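Local coordinates for TetR/AcrR family transcriptional regulator (Bradyrhizobium diazoefficiens, PDB 6G8G), which probably represses transcription as a TetR-family DNA-binding regulator and responds to flavonoids such as genistein, the ligand bound here, at residues A[154-162]-A[205-213]; A[66-74]-A[127-135]. All blocks are in the same frame, centred on the assembly; numbering follows the deposited sequence.

Interaction 1. Residues A[154-162]-A[205-213]; sequences RAARVLEFD and FFLKACQPR
Glu160 and Cys210 are joined by the one hydrogen bond of this contact, between a loop and the end of a helix. The amide N of Glu160 lies 2.7 Å from Cys210 O, in the carbonyl plane, with an angle of 159° at the hydrogen. The same oxygen receives a CA-H...O contact from Leu159, whose CA lies 3.3 Å away, and so it is held from two successive residues. Cys210 ends helix 192-210, and its carbonyl is thus satisfied by the loop. That loop leaves helix 139-155 through a Schellman motif, with Arg157 at positive phi.

The apolar part centres on Leu159. Its CG stands anti to the carbonyl carbon (chi1 -61°), and although the bond to CB leads away from the other segment, Leu159 CD2 comes back to lie 3.9 Å from Cys210 CB and 4.0 Å from Leu207 CD2. CD1 approaches the edge of the Phe206 ring, near its plane, while Leu150, Ala153 and Leu93 also touch Leu159.

Beyond the helix end, Pro212 packs against polar groups: its CD lies 3.6 Å from Val158 O, its CG 3.7 Å from Arg157 O. The extended Glu160 chain passes Pro212 at a slant, its OE2 3.4 Å from Pro212 CA and its CD near CB and CG of the ring. With an alanine at Pro212, the carbonyls of Arg157 and Val158 would probably lose the ring atoms against them, and the chain end would be freer to turn.

Lys208 NZ donates to Glu160 O of the second subunit. The Cys210 carbonyl shared by Glu160 N and Leu159 CA, with the apolar packing of Leu159, holds the loop against the helix end beside the dimer partner.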
# COMPACT_ATOMS: atom_id res chain seq x y z
N ARG A 154 27.32 3.70 -6.12
CA ARG A 154 27.64 3.47 -7.52
C ARG A 154 28.98 4.11 -7.92
O ARG A 154 29.77 3.49 -8.61
CB ARG A 154 26.54 3.97 -8.44
CG ARG A 154 26.85 3.69 -9.91
CD ARG A 154 25.67 4.05 -10.77
NE ARG A 154 25.36 5.46 -10.65
CZ ARG A 154 24.37 6.06 -11.28
NH1 ARG A 154 23.59 5.36 -12.07
NH2 ARG A 154 24.16 7.36 -11.12
N ALA A 155 29.20 5.34 -7.47
CA ALA A 155 30.45 6.03 -7.71
C ALA A 155 31.63 5.26 -7.13
O ALA A 155 32.69 5.24 -7.71
CB ALA A 155 30.40 7.43 -7.13
N ALA A 156 31.42 4.57 -6.02
CA ALA A 156 32.45 3.72 -5.43
C ALA A 156 32.53 2.33 -6.06
O ALA A 156 33.29 1.49 -5.61
CB ALA A 156 32.21 3.59 -3.94
N ARG A 157 31.74 2.09 -7.11
CA ARG A 157 31.80 0.85 -7.89
C ARG A 157 31.34 -0.40 -7.16
O ARG A 157 31.66 -1.51 -7.55
CB ARG A 157 33.22 0.60 -8.42
CG ARG A 157 33.75 1.67 -9.35
CD ARG A 157 33.46 1.34 -10.80
NE ARG A 157 34.12 2.31 -11.67
CZ ARG A 157 33.67 3.55 -11.88
NH1 ARG A 157 32.54 3.99 -11.32
NH2 ARG A 157 34.37 4.37 -12.67
N VAL A 158 30.57 -0.22 -6.10
CA VAL A 158 30.10 -1.34 -5.31
C VAL A 158 28.61 -1.73 -5.60
O VAL A 158 28.14 -2.83 -5.20
CB VAL A 158 30.39 -1.02 -3.83
CG1 VAL A 158 29.34 -0.10 -3.21
CG2 VAL A 158 30.51 -2.28 -3.00
N LEU A 159 27.92 -0.87 -6.36
CA LEU A 159 26.65 -1.21 -7.01
C LEU A 159 26.62 -0.70 -8.45
O LEU A 159 27.30 0.30 -8.78
CB LEU A 159 25.50 -0.53 -6.31
CG LEU A 159 25.28 -0.88 -4.85
CD1 LEU A 159 24.20 0.00 -4.32
CD2 LEU A 159 24.90 -2.35 -4.73
N GLU A 160 25.81 -1.35 -9.30
CA GLU A 160 25.55 -0.84 -10.65
C GLU A 160 24.06 -0.86 -11.00
O GLU A 160 23.32 -1.80 -10.66
CB GLU A 160 26.38 -1.55 -11.71
CG GLU A 160 26.51 -3.06 -11.52
CD GLU A 160 27.60 -3.69 -12.40
OE1 GLU A 160 28.50 -2.96 -12.87
OE2 GLU A 160 27.57 -4.92 -12.59
N PHE A 161 23.63 0.23 -11.63
CA PHE A 161 22.24 0.48 -11.98
C PHE A 161 22.21 1.79 -12.77
O PHE A 161 23.11 2.60 -12.63
CB PHE A 161 21.36 0.59 -10.72
CG PHE A 161 21.83 1.62 -9.74
CD1 PHE A 161 21.59 2.98 -9.97
CD2 PHE A 161 22.48 1.26 -8.57
CE1 PHE A 161 22.05 3.96 -9.07
CE2 PHE A 161 22.91 2.22 -7.67
CZ PHE A 161 22.71 3.57 -7.92
N ASP A 162 21.17 2.01 -13.57
CA ASP A 162 21.11 3.19 -14.43
C ASP A 162 20.59 4.42 -13.73
O ASP A 162 21.12 5.49 -13.93
CB ASP A 162 20.31 2.91 -15.71
CG ASP A 162 20.69 1.56 -16.34
OD1 ASP A 162 20.10 0.52 -15.94
OD2 ASP A 162 21.58 1.54 -17.23
N PHE A 205 18.24 -9.85 -2.23
CA PHE A 205 17.75 -9.81 -3.59
C PHE A 205 18.23 -8.57 -4.31
O PHE A 205 18.67 -8.61 -5.46
CB PHE A 205 16.23 -9.83 -3.57
CG PHE A 205 15.59 -10.07 -4.91
CD1 PHE A 205 15.40 -9.04 -5.79
CD2 PHE A 205 15.17 -11.34 -5.27
CE1 PHE A 205 14.81 -9.28 -7.03
CE2 PHE A 205 14.57 -11.58 -6.50
CZ PHE A 205 14.39 -10.55 -7.38
N PHE A 206 18.10 -7.43 -3.64
CA PHE A 206 18.58 -6.19 -4.18
C PHE A 206 20.04 -6.28 -4.58
O PHE A 206 20.44 -5.77 -5.64
CB PHE A 206 18.44 -5.11 -3.15
CG PHE A 206 18.85 -3.78 -3.65
CD1 PHE A 206 18.07 -3.10 -4.53
CD2 PHE A 206 20.04 -3.23 -3.25
CE1 PHE A 206 18.44 -1.88 -5.01
CE2 PHE A 206 20.42 -2.00 -3.74
CZ PHE A 206 19.62 -1.33 -4.62
N LEU A 207 20.84 -6.93 -3.75
CA LEU A 207 22.25 -7.07 -4.03
C LEU A 207 22.51 -8.10 -5.16
O LEU A 207 23.38 -7.88 -5.98
CB LEU A 207 23.03 -7.44 -2.75
CG LEU A 207 23.04 -6.42 -1.62
CD1 LEU A 207 23.72 -6.94 -0.37
CD2 LEU A 207 23.71 -5.13 -2.05
N LYS A 208 21.77 -9.21 -5.19
CA LYS A 208 21.86 -10.14 -6.34
C LYS A 208 21.69 -9.35 -7.63
O LYS A 208 22.47 -9.49 -8.53
CB LYS A 208 20.83 -11.28 -6.27
CG LYS A 208 21.40 -12.63 -5.86
CD LYS A 208 20.26 -13.62 -5.56
CE LYS A 208 19.61 -14.21 -6.83
NZ LYS A 208 19.19 -15.66 -6.83
N ALA A 209 20.75 -8.44 -7.70
CA ALA A 209 20.57 -7.68 -8.93
C ALA A 209 21.59 -6.54 -9.19
O ALA A 209 21.75 -6.17 -10.34
CB ALA A 209 19.18 -7.10 -8.96
N CYS A 210 22.19 -5.93 -8.16
CA CYS A 210 22.99 -4.71 -8.36
C CYS A 210 24.47 -4.80 -8.05
O CYS A 210 25.22 -3.88 -8.42
CB CYS A 210 22.43 -3.57 -7.53
SG CYS A 210 20.76 -3.14 -7.98
N GLN A 211 24.90 -5.86 -7.38
CA GLN A 211 26.32 -6.05 -7.13
C GLN A 211 26.97 -6.50 -8.41
O GLN A 211 26.38 -7.32 -9.12
CB GLN A 211 26.59 -7.11 -6.08
CG GLN A 211 26.86 -6.52 -4.72
CD GLN A 211 26.91 -7.56 -3.63
OE1 GLN A 211 26.31 -8.64 -3.72
NE2 GLN A 211 27.65 -7.24 -2.57
N PRO A 212 28.16 -5.96 -8.71
CA PRO A 212 28.91 -6.47 -9.85
C PRO A 212 29.31 -7.94 -9.62
O PRO A 212 29.72 -8.29 -8.52
CB PRO A 212 30.12 -5.52 -9.93
CG PRO A 212 29.75 -4.33 -9.10
CD PRO A 212 28.88 -4.87 -8.02
N ARG A 213 29.17 -8.77 -10.66
CA ARG A 213 29.12 -10.25 -10.51
C ARG A 213 28.12 -10.71 -9.41
O ARG A 213 27.44 -11.75 -9.51
CB ARG A 213 30.51 -10.80 -10.21
CG ARG A 213 31.65 -10.25 -11.05
CD ARG A 213 32.99 -10.62 -10.41
NE ARG A 213 32.94 -10.62 -8.93
CZ ARG A 213 33.22 -9.58 -8.12
NH1 ARG A 213 33.57 -8.39 -8.61
NH2 ARG A 213 33.13 -9.72 -6.80

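Interaction 2. Residues A[66-74]-A[127-135]; sequences EALFASLIV and FPVLARLFY
Ala70 and Leu130, 6.6 Å apart at CA, and Ile73 and Phe134, 6.2 Å apart at CA, set the register of two nearly parallel helical segments whose axes are inclined by 13° and approach to 9.8 Å. Leu130 is the knob of a knobs-into-holes packing, seated among Glu66, Phe69, Ala70 and Ile73. Its two methyls divide the work: Leu130 CD1 meets the ring edge 3.7 Å from Phe69 CD2, while Leu130 CD2 settles over the backbone, 3.8 Å from Glu66 O. One turn on, Leu133 has CG anti to the backbone N (chi1 177°), which carries Leu133 CD2 to within 3.8 Å of Ala70 CB and also against Val74 CG2.

Ile73 works with both branches. Ile73 CG2 presses on the backbone at Phe134 CA, 3.8 Å away, whereas CD1 faces Leu130 O and also lies over the centre of the Phe69 ring. Glu66 OE2 comes 3.5 Å from CE1 of Phe127, the residue at the N-cap of helix 128-137, the carboxylate and ring planes 52° apart.

No hydrogen bond crosses between the segments. The fit of apolar side chains therefore packs helix 65-82, which leads from the DNA-binding helices, against the regulatory domain, consistent with the junction through which TetR-family repressors commonly transmit induction.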
# COMPACT_ATOMS: atom_id res chain seq x y z
N GLU A 66 -6.82 24.91 4.01
CA GLU A 66 -5.84 24.19 3.19
C GLU A 66 -4.43 24.55 3.65
O GLU A 66 -3.58 23.69 3.82
CB GLU A 66 -6.02 24.52 1.71
CG GLU A 66 -7.30 23.98 1.04
CD GLU A 66 -8.60 24.75 1.38
OE1 GLU A 66 -8.56 25.84 2.03
OE2 GLU A 66 -9.69 24.27 0.96
N ALA A 67 -4.17 25.83 3.86
CA ALA A 67 -2.84 26.23 4.30
C ALA A 67 -2.49 25.65 5.67
O ALA A 67 -1.39 25.22 5.93
CB ALA A 67 -2.71 27.75 4.27
N LEU A 68 -3.47 25.57 6.53
CA LEU A 68 -3.26 25.01 7.86
C LEU A 68 -2.86 23.54 7.77
O LEU A 68 -1.92 23.10 8.42
CB LEU A 68 -4.55 25.09 8.61
CG LEU A 68 -4.81 24.98 10.07
CD1 LEU A 68 -3.92 25.78 10.95
CD2 LEU A 68 -6.22 25.51 10.28
N PHE A 69 -3.55 22.79 6.93
CA PHE A 69 -3.26 21.38 6.77
C PHE A 69 -1.90 21.12 6.10
O PHE A 69 -1.17 20.18 6.44
CB PHE A 69 -4.36 20.70 5.98
CG PHE A 69 -4.34 19.20 6.07
CD1 PHE A 69 -3.92 18.57 7.22
CD2 PHE A 69 -4.79 18.43 5.03
CE1 PHE A 69 -3.89 17.20 7.30
CE2 PHE A 69 -4.76 17.06 5.10
CZ PHE A 69 -4.32 16.45 6.24
N ALA A 70 -1.55 21.99 5.16
CA ALA A 70 -0.25 21.95 4.57
C ALA A 70 0.85 22.11 5.61
O ALA A 70 1.86 21.39 5.57
CB ALA A 70 -0.13 23.00 3.49
N SER A 71 0.69 23.02 6.56
CA SER A 71 1.69 23.13 7.65
C SER A 71 1.79 21.86 8.48
O SER A 71 2.87 21.47 8.91
CB SER A 71 1.34 24.27 8.60
OG SER A 71 1.69 25.52 8.05
N LEU A 72 0.65 21.23 8.72
CA LEU A 72 0.64 20.01 9.51
C LEU A 72 1.38 18.93 8.78
O LEU A 72 2.22 18.24 9.36
CB LEU A 72 -0.76 19.53 9.72
CG LEU A 72 -1.42 20.20 10.94
CD1 LEU A 72 -2.94 20.14 10.94
CD2 LEU A 72 -0.88 19.56 12.22
N ILE A 73 1.08 18.80 7.49
CA ILE A 73 1.77 17.86 6.65
C ILE A 73 3.27 18.08 6.62
O ILE A 73 4.02 17.15 6.89
CB ILE A 73 1.28 17.91 5.22
CG1 ILE A 73 -0.08 17.27 5.14
CG2 ILE A 73 2.21 17.17 4.28
CD1 ILE A 73 -0.79 17.54 3.83
N VAL A 74 3.71 19.27 6.29
CA VAL A 74 5.13 19.50 6.20
C VAL A 74 5.81 19.22 7.52
O VAL A 74 6.90 18.68 7.56
CB VAL A 74 5.39 20.94 5.75
CG1 VAL A 74 6.84 21.35 5.92
CG2 VAL A 74 4.93 21.11 4.31
N PHE A 127 -8.69 17.00 -2.90
CA PHE A 127 -7.62 17.91 -2.55
C PHE A 127 -6.29 17.39 -3.09
O PHE A 127 -5.38 17.12 -2.34
CB PHE A 127 -7.60 18.18 -1.03
CG PHE A 127 -8.81 18.97 -0.56
CD1 PHE A 127 -8.91 20.34 -0.81
CD2 PHE A 127 -9.88 18.35 0.09
CE1 PHE A 127 -10.03 21.07 -0.41
CE2 PHE A 127 -11.01 19.07 0.48
CZ PHE A 127 -11.08 20.43 0.23
N PRO A 128 -6.18 17.29 -4.42
CA PRO A 128 -4.98 16.69 -5.05
C PRO A 128 -3.70 17.41 -4.76
O PRO A 128 -2.64 16.79 -4.69
CB PRO A 128 -5.27 16.79 -6.55
CG PRO A 128 -6.39 17.77 -6.67
CD PRO A 128 -7.20 17.61 -5.43
N VAL A 129 -3.76 18.71 -4.53
CA VAL A 129 -2.53 19.43 -4.24
C VAL A 129 -1.98 19.05 -2.87
O VAL A 129 -0.79 18.85 -2.73
CB VAL A 129 -2.73 20.94 -4.38
CG1 VAL A 129 -1.49 21.71 -3.90
CG2 VAL A 129 -3.04 21.27 -5.83
N LEU A 130 -2.83 18.96 -1.86
CA LEU A 130 -2.40 18.47 -0.57
C LEU A 130 -1.95 17.01 -0.63
O LEU A 130 -1.01 16.60 0.03
CB LEU A 130 -3.53 18.57 0.44
CG LEU A 130 -3.99 19.98 0.81
CD1 LEU A 130 -5.26 19.90 1.66
CD2 LEU A 130 -2.88 20.67 1.57
N ALA A 131 -2.64 16.20 -1.41
CA ALA A 131 -2.28 14.79 -1.49
C ALA A 131 -0.88 14.68 -2.08
O ALA A 131 -0.05 13.91 -1.63
CB ALA A 131 -3.31 14.08 -2.33
N ARG A 132 -0.59 15.48 -3.09
CA ARG A 132 0.76 15.42 -3.67
C ARG A 132 1.79 16.01 -2.76
O ARG A 132 2.93 15.56 -2.71
CB ARG A 132 0.81 16.13 -5.00
CG ARG A 132 2.12 15.92 -5.72
CD ARG A 132 1.94 16.01 -7.21
NE ARG A 132 1.42 14.79 -7.84
CZ ARG A 132 2.09 13.65 -7.95
NH1 ARG A 132 3.32 13.52 -7.44
NH2 ARG A 132 1.52 12.61 -8.55
N LEU A 133 1.41 17.03 -2.03
CA LEU A 133 2.32 17.62 -1.07
C LEU A 133 2.77 16.56 -0.04
O LEU A 133 3.93 16.50 0.33
CB LEU A 133 1.67 18.80 -0.35
CG LEU A 133 2.56 19.42 0.73
CD1 LEU A 133 3.82 19.99 0.13
CD2 LEU A 133 1.82 20.49 1.50
N PHE A 134 1.82 15.76 0.42
CA PHE A 134 2.15 14.71 1.35
C PHE A 134 3.08 13.69 0.70
O PHE A 134 4.14 13.35 1.25
CB PHE A 134 0.89 14.00 1.86
CG PHE A 134 1.20 12.71 2.55
CD1 PHE A 134 1.68 12.72 3.85
CD2 PHE A 134 1.10 11.52 1.88
CE1 PHE A 134 2.00 11.55 4.49
CE2 PHE A 134 1.41 10.35 2.52
CZ PHE A 134 1.86 10.36 3.82
N TYR A 135 2.71 13.23 -0.49
CA TYR A 135 3.54 12.26 -1.20
C TYR A 135 4.98 12.75 -1.37
O TYR A 135 5.91 11.99 -1.08
CB TYR A 135 2.95 11.91 -2.56
CG TYR A 135 3.82 10.94 -3.30
CD1 TYR A 135 3.87 9.60 -2.95
CD2 TYR A 135 4.65 11.37 -4.32
CE1 TYR A 135 4.70 8.72 -3.60
CE2 TYR A 135 5.50 10.52 -4.98
CZ TYR A 135 5.53 9.19 -4.63
OH TYR A 135 6.41 8.39 -5.32

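In the fold
From the N terminus, the chain runs through the DNA-binding helices into helix 65-82, which leads from them into the regulatory domain. Interaction 2 closes when helix 128-137 returns to it, a loop of 52 intervening residues that ties the first domain to the regulatory one. Helix 139-155 follows directly, and interaction 1 opens at its end; it closes 42 residues later at the end of helix 192-210. The two loops are therefore in series, neither nested nor crossing. The centres of interaction 1 and interaction 2 lie about 36 Å apart, on opposite sides of the chain's centre. Both border the second subunit, while interaction 1 joins parts of the regulatory domain alone.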